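Local coordinates for mRNA-binding protein PUF3 (PDB 3K49) that binds the 3'-UTR of COX17 and other mRNAs, mostly for mitochondrial proteins, through its Pumilio domain, promoting COX17 mRNA deadenylation and decay, at residues A[152-157]-A[187-192]; A[84-89]-A[119-124]; A[215-220]-A[256-261]. One frame throughout, in Å; residues are numbered along the deposited sequence.

Contact 1 of 3, residues A[152-157]-A[187-192]. With nucleotides of chain B.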
loop_
_atom_site.group_PDB
_atom_site.type_symbol
_atom_site.label_atom_id
_atom_site.label_comp_id
_atom_site.label_asym_id
_atom_site.label_seq_id
_atom_site.Cartn_x
_atom_site.Cartn_y
_atom_site.Cartn_z
ATOM N N HIS A 152 7.860 -7.799 -1.610
ATOM C CA HIS A 152 6.523 -8.205 -1.994
ATOM C C HIS A 152 6.243 -9.625 -1.530
ATOM O O HIS A 152 5.121 -9.969 -1.185
ATOM C CB HIS A 152 6.334 -8.101 -3.490
ATOM C CG HIS A 152 6.360 -6.709 -4.014
ATOM N ND1 HIS A 152 5.218 -5.978 -4.245
ATOM C CD2 HIS A 152 7.402 -5.915 -4.396
ATOM C CE1 HIS A 152 5.548 -4.793 -4.735
ATOM N NE2 HIS A 152 6.859 -4.735 -4.837
ATOM N N VAL A 153 7.277 -10.451 -1.503
ATOM C CA VAL A 153 7.126 -11.832 -1.063
ATOM C C VAL A 153 6.839 -11.860 0.422
ATOM O O VAL A 153 5.973 -12.625 0.873
ATOM C CB VAL A 153 8.412 -12.596 -1.307
ATOM C CG1 VAL A 153 8.319 -13.991 -0.728
ATOM C CG2 VAL A 153 8.741 -12.596 -2.783
ATOM N N ILE A 154 7.595 -11.036 1.164
ATOM C CA ILE A 154 7.376 -10.812 2.587
ATOM C C ILE A 154 5.937 -10.380 2.881
ATOM O O ILE A 154 5.285 -10.977 3.727
ATOM C CB ILE A 154 8.336 -9.746 3.168
ATOM C CG1 ILE A 154 9.782 -10.237 3.070
ATOM C CG2 ILE A 154 7.952 -9.448 4.641
ATOM C CD1 ILE A 154 9.994 -11.627 3.693
ATOM N N GLN A 155 5.458 -9.352 2.177
ATOM C CA GLN A 155 4.095 -8.851 2.349
ATOM C C GLN A 155 3.076 -9.968 2.058
ATOM O O GLN A 155 2.125 -10.188 2.809
ATOM C CB GLN A 155 3.840 -7.666 1.406
ATOM C CG GLN A 155 4.422 -6.327 1.846
ATOM C CD GLN A 155 4.276 -5.254 0.767
ATOM O OE1 GLN A 155 3.166 -4.842 0.443
ATOM N NE2 GLN A 155 5.400 -4.796 0.210
ATOM N N LYS A 156 3.291 -10.669 0.954
ATOM C CA LYS A 156 2.442 -11.777 0.568
ATOM C C LYS A 156 2.411 -12.848 1.665
ATOM O O LYS A 156 1.340 -13.366 2.029
ATOM C CB LYS A 156 2.931 -12.364 -0.761
ATOM C CG LYS A 156 2.027 -13.460 -1.320
ATOM C CD LYS A 156 0.578 -12.998 -1.485
ATOM C CE LYS A 156 0.472 -12.007 -2.622
ATOM N NZ LYS A 156 -0.920 -11.818 -3.078
ATOM N N ALA A 157 3.589 -13.174 2.190
ATOM C CA ALA A 157 3.687 -14.120 3.301
ATOM C C ALA A 157 2.881 -13.648 4.522
ATOM O O ALA A 157 2.149 -14.428 5.152
ATOM C CB ALA A 157 5.126 -14.376 3.669
ATOM N N CYS A 187 7.828 0.654 4.997
ATOM C CA CYS A 187 6.584 1.186 5.518
ATOM C C CYS A 187 5.389 0.324 5.092
ATOM O O CYS A 187 4.389 0.224 5.812
ATOM C CB CYS A 187 6.398 2.666 5.162
ATOM S SG CYS A 187 6.171 3.070 3.434
ATOM N N ARG A 188 5.503 -0.307 3.932
ATOM C CA ARG A 188 4.494 -1.255 3.470
ATOM C C ARG A 188 4.436 -2.477 4.387
ATOM O O ARG A 188 3.358 -2.896 4.825
ATOM C CB ARG A 188 4.788 -1.690 2.028
ATOM C CG ARG A 188 4.718 -0.542 1.039
ATOM C CD ARG A 188 3.281 0.005 0.851
ATOM N NE ARG A 188 3.228 0.815 -0.362
ATOM C CZ ARG A 188 2.120 1.280 -0.934
ATOM N NH1 ARG A 188 0.933 1.035 -0.403
ATOM N NH2 ARG A 188 2.208 1.995 -2.054
ATOM N N VAL A 189 5.603 -3.052 4.662
ATOM C CA VAL A 189 5.702 -4.183 5.577
ATOM C C VAL A 189 5.169 -3.811 6.955
ATOM O O VAL A 189 4.354 -4.537 7.525
ATOM C CB VAL A 189 7.145 -4.699 5.685
ATOM C CG1 VAL A 189 7.275 -5.702 6.803
ATOM C CG2 VAL A 189 7.570 -5.314 4.367
ATOM N N ILE A 190 5.606 -2.667 7.471
ATOM C CA ILE A 190 5.144 -2.197 8.762
ATOM C C ILE A 190 3.616 -2.103 8.756
ATOM O O ILE A 190 2.947 -2.574 9.674
ATOM C CB ILE A 190 5.762 -0.827 9.125
ATOM C CG1 ILE A 190 7.274 -0.962 9.324
ATOM C CG2 ILE A 190 5.072 -0.247 10.359
ATOM C CD1 ILE A 190 7.650 -2.162 10.161
ATOM N N GLN A 191 3.066 -1.502 7.710
ATOM C CA GLN A 191 1.626 -1.420 7.585
ATOM C C GLN A 191 0.959 -2.813 7.613
ATOM O O GLN A 191 -0.121 -2.975 8.193
ATOM C CB GLN A 191 1.246 -0.613 6.338
ATOM C CG GLN A 191 1.554 0.881 6.505
ATOM C CD GLN A 191 1.282 1.721 5.260
ATOM O OE1 GLN A 191 0.155 1.796 4.767
ATOM N NE2 GLN A 191 2.321 2.386 4.770
ATOM N N ARG A 192 1.605 -3.817 7.019
ATOM C CA ARG A 192 1.031 -5.160 7.039
ATOM C C ARG A 192 1.180 -5.791 8.416
ATOM O O ARG A 192 0.253 -6.447 8.905
ATOM C CB ARG A 192 1.640 -6.068 5.961
ATOM C CG ARG A 192 1.168 -5.745 4.570
ATOM C CD ARG A 192 -0.261 -6.192 4.396
ATOM N NE ARG A 192 -0.715 -6.031 3.016
ATOM C CZ ARG A 192 -1.492 -5.037 2.592
ATOM N NH1 ARG A 192 -1.905 -4.110 3.445
ATOM N NH2 ARG A 192 -1.857 -4.968 1.317
ATOM P P A B 7 5.773 4.458 -6.180
ATOM O OP1 A B 7 6.733 4.639 -7.296
ATOM O OP2 A B 7 4.323 4.635 -6.424
ATOM O "O5'" A B 7 6.029 3.009 -5.553
ATOM C "C5'" A B 7 7.226 2.774 -4.831
ATOM C "C4'" A B 7 7.600 1.301 -4.825
ATOM O "O4'" A B 7 6.831 0.602 -3.819
ATOM C "C3'" A B 7 7.472 0.465 -6.100
ATOM O "O3'" A B 7 8.648 -0.329 -6.191
ATOM C "C2'" A B 7 6.335 -0.491 -5.741
ATOM O "O2'" A B 7 6.353 -1.740 -6.436
ATOM C "C1'" A B 7 6.670 -0.712 -4.272
ATOM N N9 A B 7 5.688 -1.397 -3.439
ATOM C C8 A B 7 5.974 -2.362 -2.513
ATOM N N7 A B 7 4.917 -2.836 -1.900
ATOM C C5 A B 7 3.869 -2.129 -2.459
ATOM C C6 A B 7 2.490 -2.172 -2.229
ATOM N N6 A B 7 1.932 -2.972 -1.322
ATOM N N1 A B 7 1.708 -1.345 -2.963
ATOM C C2 A B 7 2.291 -0.518 -3.855
ATOM N N3 A B 7 3.585 -0.375 -4.143
ATOM C C4 A B 7 4.324 -1.226 -3.405
ATOM P P A B 8 9.733 -0.095 -7.356
ATOM O OP1 A B 8 10.962 0.204 -6.603
ATOM O OP2 A B 8 9.242 0.848 -8.389
ATOM O "O5'" A B 8 9.898 -1.524 -8.058
ATOM C "C5'" A B 8 8.780 -2.164 -8.660
ATOM C "C4'" A B 8 9.182 -3.514 -9.212
ATOM O "O4'" A B 8 9.006 -4.518 -8.195
ATOM C "C3'" A B 8 8.328 -4.011 -10.367
ATOM O "O3'" A B 8 8.837 -3.471 -11.575
ATOM C "C2'" A B 8 8.541 -5.525 -10.308
ATOM O "O2'" A B 8 9.712 -5.968 -10.960
ATOM C "C1'" A B 8 8.751 -5.762 -8.810
ATOM N N9 A B 8 7.634 -6.424 -8.129
ATOM C C8 A B 8 7.698 -7.624 -7.473
ATOM N N7 A B 8 6.555 -8.016 -6.959
ATOM C C5 A B 8 5.677 -7.005 -7.304
ATOM C C6 A B 8 4.306 -6.824 -7.055
ATOM N N6 A B 8 3.568 -7.698 -6.378
ATOM N N1 A B 8 3.724 -5.700 -7.530
ATOM C C2 A B 8 4.477 -4.823 -8.208
ATOM N N3 A B 8 5.777 -4.884 -8.506
ATOM C C4 A B 8 6.326 -6.011 -8.020
ATOM P P A B 6 3.015 9.479 -5.378
ATOM O OP1 A B 6 3.600 9.522 -6.740
ATOM O OP2 A B 6 1.550 9.286 -5.220
ATOM O "O5'" A B 6 3.742 8.315 -4.564
ATOM C "C5'" A B 6 5.128 8.391 -4.275
ATOM C "C4'" A B 6 5.555 7.202 -3.430
ATOM O "O4'" A B 6 4.840 7.194 -2.167
ATOM C "C3'" A B 6 5.253 5.815 -3.991
ATOM O "O3'" A B 6 6.198 5.459 -4.998
ATOM C "C2'" A B 6 5.402 4.952 -2.741
ATOM O "O2'" A B 6 6.752 4.701 -2.408
ATOM C "C1'" A B 6 4.807 5.857 -1.673
ATOM N N9 A B 6 3.432 5.535 -1.310
ATOM C C8 A B 6 2.277 5.882 -1.970
ATOM N N7 A B 6 1.183 5.466 -1.373
ATOM C C5 A B 6 1.657 4.796 -0.248
ATOM C C6 A B 6 0.994 4.128 0.806
ATOM N N6 A B 6 -0.338 4.019 0.881
ATOM N N1 A B 6 1.750 3.577 1.775
ATOM C C2 A B 6 3.085 3.685 1.678
ATOM N N3 A B 6 3.824 4.279 0.734
ATOM C C4 A B 6 3.036 4.822 -0.206
#
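Gln155 and Arg188 touch where helices of Pumilio repeats 4 and 5 run side by side in the PUM-HD, an all-helical repeat array whose inner helices carry the RNA. The two axes are 9.8 Å apart and nearly parallel. Arg188 starts with CB against Gln155 NE2 at 3.7 Å. Its CG passes N7 of A7 of chain B, and the bend at chi2 (-68°) turns CD and NE in between A7 and A6 of chain B. Arg188 CZ sits 3.3 Å from A7 N1, with NH2 beside A7 C2, while Arg188 NH1 lies 3.3 Å from A6 C6. The guanidinium is thus sandwiched, A7 over the centre of one face and A6 nearer the rim of the other. With a serine in its place, the two adenines would probably lose the flat spacer that separates them and be freer to shift. Between the helices, Ile154 CG2 packs on Val189 CG2 at 4.2 Å. The His152 ring lays one face over A8 of chain B. Gln155, extended beyond CG, reads the Hoogsteen edge of A7 with two nearly straight bonds: A7 N6 donates to Gln155 OE1 (2.9 Å, 166°), and Gln155 NE2 donates to A7 N7 (2.9 Å, 169°).

Contact 2 of 3, residues A[84-89]-A[119-124]. With nucleotides of chain B.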
loop_
_atom_site.group_PDB
_atom_site.type_symbol
_atom_site.label_atom_id
_atom_site.label_comp_id
_atom_site.label_asym_id
_atom_site.label_seq_id
_atom_site.Cartn_x
_atom_site.Cartn_y
_atom_site.Cartn_z
ATOM N N LYS A 84 0.021 -20.087 -14.044
ATOM C CA LYS A 84 -1.259 -20.692 -14.419
ATOM C C LYS A 84 -1.342 -22.114 -13.918
ATOM O O LYS A 84 -2.420 -22.617 -13.662
ATOM C CB LYS A 84 -1.530 -20.646 -15.922
ATOM C CG LYS A 84 -1.874 -19.278 -16.462
ATOM C CD LYS A 84 -3.208 -18.809 -15.964
ATOM C CE LYS A 84 -3.271 -17.298 -16.037
ATOM N NZ LYS A 84 -1.992 -16.688 -15.533
ATOM N N PHE A 85 -0.209 -22.770 -13.759
ATOM C CA PHE A 85 -0.264 -24.103 -13.183
ATOM C C PHE A 85 -0.615 -24.099 -11.689
ATOM O O PHE A 85 -1.154 -25.090 -11.179
ATOM C CB PHE A 85 0.997 -24.907 -13.507
ATOM C CG PHE A 85 0.927 -25.587 -14.850
ATOM C CD1 PHE A 85 1.658 -25.110 -15.932
ATOM C CD2 PHE A 85 0.084 -26.687 -15.040
ATOM C CE1 PHE A 85 1.572 -25.720 -17.180
ATOM C CE2 PHE A 85 -0.010 -27.308 -16.277
ATOM C CZ PHE A 85 0.739 -26.826 -17.353
ATOM N N PHE A 86 -0.322 -22.999 -10.983
ATOM C CA PHE A 86 -0.779 -22.883 -9.593
ATOM C C PHE A 86 -2.277 -22.549 -9.538
ATOM O O PHE A 86 -3.000 -22.997 -8.659
ATOM C CB PHE A 86 0.048 -21.864 -8.784
ATOM C CG PHE A 86 1.396 -22.383 -8.339
ATOM C CD1 PHE A 86 2.575 -21.900 -8.913
ATOM C CD2 PHE A 86 1.483 -23.359 -7.350
ATOM C CE1 PHE A 86 3.813 -22.380 -8.501
ATOM C CE2 PHE A 86 2.718 -23.854 -6.933
ATOM C CZ PHE A 86 3.883 -23.362 -7.500
ATOM N N GLU A 87 -2.731 -21.760 -10.494
ATOM C CA GLU A 87 -4.126 -21.379 -10.596
ATOM C C GLU A 87 -5.045 -22.507 -11.149
ATOM O O GLU A 87 -6.152 -22.747 -10.640
ATOM C CB GLU A 87 -4.216 -20.138 -11.483
ATOM C CG GLU A 87 -5.568 -19.461 -11.536
ATOM C CD GLU A 87 -5.497 -18.096 -12.212
ATOM O OE1 GLU A 87 -6.530 -17.397 -12.273
ATOM O OE2 GLU A 87 -4.402 -17.722 -12.690
ATOM N N PHE A 88 -4.592 -23.204 -12.184
ATOM C CA PHE A 88 -5.446 -24.178 -12.868
ATOM C C PHE A 88 -4.918 -25.589 -12.744
ATOM O O PHE A 88 -5.481 -26.508 -13.321
ATOM C CB PHE A 88 -5.629 -23.800 -14.349
ATOM C CG PHE A 88 -6.350 -22.504 -14.531
ATOM C CD1 PHE A 88 -5.669 -21.355 -14.887
ATOM C CD2 PHE A 88 -7.714 -22.421 -14.275
ATOM C CE1 PHE A 88 -6.340 -20.143 -15.012
ATOM C CE2 PHE A 88 -8.393 -21.214 -14.396
ATOM C CZ PHE A 88 -7.701 -20.072 -14.765
ATOM N N GLY A 89 -3.842 -25.755 -11.983
ATOM C CA GLY A 89 -3.184 -27.041 -11.868
ATOM C C GLY A 89 -3.845 -27.968 -10.873
ATOM O O GLY A 89 -4.665 -27.536 -10.057
ATOM N N GLN A 119 4.938 -15.429 -5.439
ATOM C CA GLN A 119 3.811 -14.706 -4.914
ATOM C C GLN A 119 2.493 -15.384 -5.264
ATOM O O GLN A 119 1.569 -15.432 -4.425
ATOM C CB GLN A 119 3.842 -13.277 -5.413
ATOM C CG GLN A 119 4.812 -12.372 -4.615
ATOM C CD GLN A 119 5.016 -11.020 -5.274
ATOM O OE1 GLN A 119 4.188 -10.125 -5.145
ATOM N NE2 GLN A 119 6.115 -10.874 -5.992
ATOM N N LYS A 120 2.404 -15.897 -6.500
ATOM C CA LYS A 120 1.192 -16.556 -6.951
ATOM C C LYS A 120 1.039 -17.881 -6.200
ATOM O O LYS A 120 -0.065 -18.268 -5.811
ATOM C CB LYS A 120 1.187 -16.778 -8.462
ATOM C CG LYS A 120 -0.190 -17.241 -9.040
ATOM C CD LYS A 120 -1.170 -16.058 -9.249
ATOM C CE LYS A 120 -2.477 -16.490 -9.890
ATOM N NZ LYS A 120 -2.340 -17.040 -11.295
ATOM N N ALA A 121 2.160 -18.559 -5.976
ATOM C CA ALA A 121 2.132 -19.856 -5.321
ATOM C C ALA A 121 1.598 -19.796 -3.891
ATOM O O ALA A 121 0.798 -20.643 -3.490
ATOM C CB ALA A 121 3.502 -20.514 -5.364
ATOM N N LEU A 122 2.024 -18.797 -3.130
ATOM C CA LEU A 122 1.569 -18.623 -1.743
ATOM C C LEU A 122 0.045 -18.502 -1.660
ATOM O O LEU A 122 -0.598 -19.021 -0.748
ATOM C CB LEU A 122 2.245 -17.395 -1.109
ATOM C CG LEU A 122 3.760 -17.488 -0.920
ATOM C CD1 LEU A 122 4.369 -16.172 -0.398
ATOM C CD2 LEU A 122 4.094 -18.659 0.002
ATOM N N GLU A 123 -0.521 -17.810 -2.630
ATOM C CA GLU A 123 -1.958 -17.727 -2.790
ATOM C C GLU A 123 -2.667 -19.074 -3.003
ATOM O O GLU A 123 -3.834 -19.222 -2.607
ATOM C CB GLU A 123 -2.278 -16.814 -3.976
ATOM C CG GLU A 123 -2.404 -15.353 -3.628
ATOM C CD GLU A 123 -2.638 -14.504 -4.858
ATOM O OE1 GLU A 123 -2.686 -15.093 -5.947
ATOM O OE2 GLU A 123 -2.775 -13.262 -4.751
ATOM N N TYR A 124 -1.998 -20.042 -3.641
ATOM C CA TYR A 124 -2.706 -21.259 -4.081
ATOM C C TYR A 124 -2.365 -22.581 -3.401
ATOM O O TYR A 124 -3.153 -23.507 -3.469
ATOM C CB TYR A 124 -2.644 -21.422 -5.604
ATOM C CG TYR A 124 -3.532 -20.447 -6.328
ATOM C CD1 TYR A 124 -4.868 -20.748 -6.571
ATOM C CD2 TYR A 124 -3.044 -19.214 -6.749
ATOM C CE1 TYR A 124 -5.690 -19.865 -7.225
ATOM C CE2 TYR A 124 -3.864 -18.317 -7.408
ATOM C CZ TYR A 124 -5.197 -18.650 -7.642
ATOM O OH TYR A 124 -6.032 -17.761 -8.291
ATOM P P A B 8 9.733 -0.095 -7.356
ATOM O OP1 A B 8 10.962 0.204 -6.603
ATOM O OP2 A B 8 9.242 0.848 -8.389
ATOM O "O5'" A B 8 9.898 -1.524 -8.058
ATOM C "C5'" A B 8 8.780 -2.164 -8.660
ATOM C "C4'" A B 8 9.182 -3.514 -9.212
ATOM O "O4'" A B 8 9.006 -4.518 -8.195
ATOM C "C3'" A B 8 8.328 -4.011 -10.367
ATOM O "O3'" A B 8 8.837 -3.471 -11.575
ATOM C "C2'" A B 8 8.541 -5.525 -10.308
ATOM O "O2'" A B 8 9.712 -5.968 -10.960
ATOM C "C1'" A B 8 8.751 -5.762 -8.810
ATOM N N9 A B 8 7.634 -6.424 -8.129
ATOM C C8 A B 8 7.698 -7.624 -7.473
ATOM N N7 A B 8 6.555 -8.016 -6.959
ATOM C C5 A B 8 5.677 -7.005 -7.304
ATOM C C6 A B 8 4.306 -6.824 -7.055
ATOM N N6 A B 8 3.568 -7.698 -6.378
ATOM N N1 A B 8 3.724 -5.700 -7.530
ATOM C C2 A B 8 4.477 -4.823 -8.208
ATOM N N3 A B 8 5.777 -4.884 -8.506
ATOM C C4 A B 8 6.326 -6.011 -8.020
#
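Glu87 and Lys120 form the polar link between these neighbouring helices of Pumilio repeats 2 and 3, which run 12° from parallel. Lys120 NZ donates to Glu87 OE2 at 2.6 Å, a salt bridge in which the ammonium group comes from above the carboxylate plane. The lysine leaves its helix with CG opposite the backbone N (chi1 -169°), then bends at chi2 and chi4, which swings NZ back to the acid. Next to this bridge the contact is mostly van der Waals. Ala121 CB sits over the face of the Phe86 ring, 3.6 Å from its centroid, in a CH-pi contact close to the ring normal. Tyr124 is laid against the other helix: its ring receives Glu87 CA over one face at 4.1 Å from the centroid, and Tyr124 CB lies 3.5 Å from Phe86 O. The tyrosine runs alongside Glu87, pointing the same way, with Tyr124 OH 3.7 Å from Glu87 CG.

Further out, Lys84 NZ is a second, long partner of Glu87 OE2, so both lysines share one carboxylate oxygen. Phe86 is backed by Leu97 and Val98 of helix 91-101 and by Ile125. On the same helix as Lys120, Gln119 faces the RNA: Gln119 OE1 accepts from N6 of A8 of chain B at 2.8 Å, and its NE2 donates to N7 of the same base. Glu123 pairs with Lys156 of the next repeat.

The interface is therefore largely apolar, an alanine methyl on a phenylalanine face and a tyrosine over backbone, edged by a three-residue charge network. Glu87 probably offsets the repulsion of Lys84 and Lys120, whose ammonium groups are close together, and their combined field is likely to keep its carboxylate ionised.

Contact 3 of 3, residues A[215-220]-A[256-261]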
loop_
_atom_site.group_PDB
_atom_site.type_symbol
_atom_site.label_atom_id
_atom_site.label_comp_id
_atom_site.label_asym_id
_atom_site.label_seq_id
_atom_site.Cartn_x
_atom_site.Cartn_y
_atom_site.Cartn_z
ATOM N N TYR A 215 8.873 13.262 13.483
ATOM C CA TYR A 215 9.633 12.934 12.278
ATOM C C TYR A 215 8.768 12.152 11.303
ATOM O O TYR A 215 8.761 12.437 10.103
ATOM C CB TYR A 215 10.904 12.150 12.601
ATOM C CG TYR A 215 11.719 12.762 13.702
ATOM C CD1 TYR A 215 11.709 12.221 14.986
ATOM C CD2 TYR A 215 12.488 13.899 13.473
ATOM C CE1 TYR A 215 12.456 12.794 16.015
ATOM C CE2 TYR A 215 13.238 14.478 14.490
ATOM C CZ TYR A 215 13.219 13.921 15.758
ATOM O OH TYR A 215 13.963 14.491 16.765
ATOM N N LEU A 216 8.043 11.166 11.820
ATOM C CA LEU A 216 7.178 10.327 10.977
ATOM C C LEU A 216 6.142 11.146 10.226
ATOM O O LEU A 216 5.918 10.932 9.043
ATOM C CB LEU A 216 6.500 9.237 11.801
ATOM C CG LEU A 216 7.489 8.241 12.413
ATOM C CD1 LEU A 216 6.936 7.620 13.687
ATOM C CD2 LEU A 216 7.877 7.172 11.411
ATOM N N ILE A 217 5.519 12.102 10.901
ATOM C CA ILE A 217 4.463 12.877 10.263
ATOM C C ILE A 217 4.955 13.619 9.018
ATOM O O ILE A 217 4.206 13.831 8.065
ATOM C CB ILE A 217 3.809 13.840 11.258
ATOM C CG1 ILE A 217 3.000 13.053 12.290
ATOM C CG2 ILE A 217 2.942 14.876 10.543
ATOM C CD1 ILE A 217 2.232 13.967 13.268
ATOM N N GLN A 218 6.225 13.997 9.017
ATOM C CA GLN A 218 6.732 14.868 7.971
ATOM C C GLN A 218 7.584 14.133 6.953
ATOM O O GLN A 218 8.025 14.720 5.967
ATOM C CB GLN A 218 7.546 16.007 8.586
ATOM C CG GLN A 218 6.801 16.760 9.647
ATOM C CD GLN A 218 7.682 17.728 10.385
ATOM O OE1 GLN A 218 8.282 18.616 9.782
ATOM N NE2 GLN A 218 7.759 17.572 11.705
ATOM N N ASP A 219 7.833 12.855 7.207
ATOM C CA ASP A 219 8.562 12.010 6.261
ATOM C C ASP A 219 7.711 11.581 5.060
ATOM O O ASP A 219 6.491 11.390 5.172
ATOM C CB ASP A 219 9.090 10.774 6.971
ATOM C CG ASP A 219 10.153 10.072 6.178
ATOM O OD1 ASP A 219 10.016 8.849 5.958
ATOM O OD2 ASP A 219 11.117 10.758 5.761
ATOM N N GLN A 220 8.364 11.410 3.914
ATOM C CA GLN A 220 7.662 11.019 2.688
ATOM C C GLN A 220 7.079 9.601 2.695
ATOM O O GLN A 220 6.234 9.277 1.855
ATOM C CB GLN A 220 8.556 11.179 1.469
ATOM C CG GLN A 220 9.809 10.344 1.536
ATOM C CD GLN A 220 10.635 10.445 0.274
ATOM O OE1 GLN A 220 10.100 10.373 -0.842
ATOM N NE2 GLN A 220 11.948 10.615 0.437
ATOM N N VAL A 256 -0.818 24.577 11.963
ATOM C CA VAL A 256 -0.549 25.433 10.823
ATOM C C VAL A 256 0.676 25.005 10.014
ATOM O O VAL A 256 0.610 24.967 8.788
ATOM C CB VAL A 256 -0.460 26.915 11.233
ATOM C CG1 VAL A 256 0.053 27.771 10.072
ATOM C CG2 VAL A 256 -1.823 27.385 11.698
ATOM N N GLU A 257 1.783 24.687 10.687
ATOM C CA GLU A 257 3.021 24.345 9.980
ATOM C C GLU A 257 2.876 23.040 9.203
ATOM O O GLU A 257 3.336 22.930 8.065
ATOM C CB GLU A 257 4.215 24.235 10.935
ATOM C CG GLU A 257 5.557 24.176 10.189
ATOM C CD GLU A 257 6.541 23.159 10.772
ATOM O OE1 GLU A 257 6.771 23.192 12.001
ATOM O OE2 GLU A 257 7.089 22.332 9.996
ATOM N N TYR A 258 2.246 22.045 9.818
ATOM C CA TYR A 258 1.970 20.793 9.122
ATOM C C TYR A 258 1.076 21.007 7.903
ATOM O O TYR A 258 1.346 20.475 6.825
ATOM C CB TYR A 258 1.335 19.776 10.065
ATOM C CG TYR A 258 2.282 19.256 11.122
ATOM C CD1 TYR A 258 1.805 18.549 12.201
ATOM C CD2 TYR A 258 3.654 19.464 11.031
ATOM C CE1 TYR A 258 2.653 18.058 13.171
ATOM C CE2 TYR A 258 4.519 18.967 11.998
ATOM C CZ TYR A 258 4.000 18.271 13.072
ATOM O OH TYR A 258 4.808 17.761 14.067
ATOM N N SER A 259 0.022 21.800 8.072
ATOM C CA SER A 259 -0.890 22.088 6.973
ATOM C C SER A 259 -0.173 22.672 5.764
ATOM O O SER A 259 -0.642 22.551 4.636
ATOM C CB SER A 259 -2.004 23.033 7.425
ATOM O OG SER A 259 -2.795 22.440 8.440
ATOM N N LYS A 260 0.968 23.307 6.001
ATOM C CA LYS A 260 1.721 23.953 4.932
ATOM C C LYS A 260 2.842 23.048 4.432
ATOM O O LYS A 260 3.658 23.440 3.588
ATOM C CB LYS A 260 2.291 25.283 5.425
ATOM C CG LYS A 260 1.226 26.319 5.778
ATOM C CD LYS A 260 1.829 27.554 6.436
ATOM C CE LYS A 260 2.760 28.284 5.488
ATOM N NZ LYS A 260 3.371 29.484 6.113
ATOM N N HIS A 261 2.860 21.832 4.968
ATOM C CA HIS A 261 3.878 20.839 4.664
ATOM C C HIS A 261 3.322 19.864 3.628
ATOM O O HIS A 261 2.214 19.345 3.785
ATOM C CB HIS A 261 4.243 20.097 5.948
ATOM C CG HIS A 261 5.485 19.272 5.840
ATOM N ND1 HIS A 261 5.632 18.273 4.919
ATOM C CD2 HIS A 261 6.630 19.298 6.576
ATOM C CE1 HIS A 261 6.830 17.712 5.072
ATOM N NE2 HIS A 261 7.440 18.313 6.062
#
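Gln218 and His261 mark the closest backbone approach, CA to CA 7.4 Å, where two short helical segments of Pumilio repeats 6 and 7 each pass into a turn that leads to the next helix. The His261 ring swings across to Gln218: His261 NE2 lies 3.4 Å from Gln218 CB, and His261 CE1 is 3.3 Å from Gln218 O. Its first torsion, with CG opposite the backbone N (chi1 -167°), directs the ring at Gln218, where it stands almost perpendicular to the side-chain amide (89°). The Gln218 amide also reaches Tyr258: Gln218 NE2 comes within 3.5 Å of Tyr258 CE2, approaching the ring obliquely. No hydrogen bond joins the segments, and Gln218 NE2 donates instead to Pro214 O in its own repeat.

The apolar half lies beside it. Ile217 CG2 rests over one face of Tyr258, 4.2 Å from the ring centroid in a CH-pi contact, and Ile217 CD1 touches Tyr258 CE1 at 4.1 Å. The two side chains cross at about a right angle, and both also reach Ala264 of helix 264-274, which adds a third wall to this small hydrophobic patch.

His261 has a second task: its ND1 accepts from Phe263 N, capping the turn that precedes helix 264-274. Asp219 does the same for its own repeat through OD1 and Gly222 N. Because ND1 serves as an acceptor, His261 is probably neutral with its hydrogen on NE2. The contact thus joins the repeats through van der Waals and ring contacts, while Gln218 NE2 is bonded within its own helix and His261 ND1 caps a turn of its own repeat.

In the fold
The three contacts lie in series along the superhelix of Pumilio repeats, contact 2 before contact 1 and contact 3 last. Contacts 2 and 1 are neighbours, centres 19 Å apart, and touch directly: Lys156 NZ meets Glu123 OE2 in a 2.9 Å salt bridge, and His152 CB packs on Gln119 OE1. Both contacts also reach A8 of chain B. A8, A7 and A6 are thus met by repeats 3, 4 and 5 in turn, the RNA running antiparallel to the protein. Contact 3 is 25 Å from contact 1 and 42 Å from contact 2, centre to centre; its nearest atom still comes within about 4 Å of the RNA.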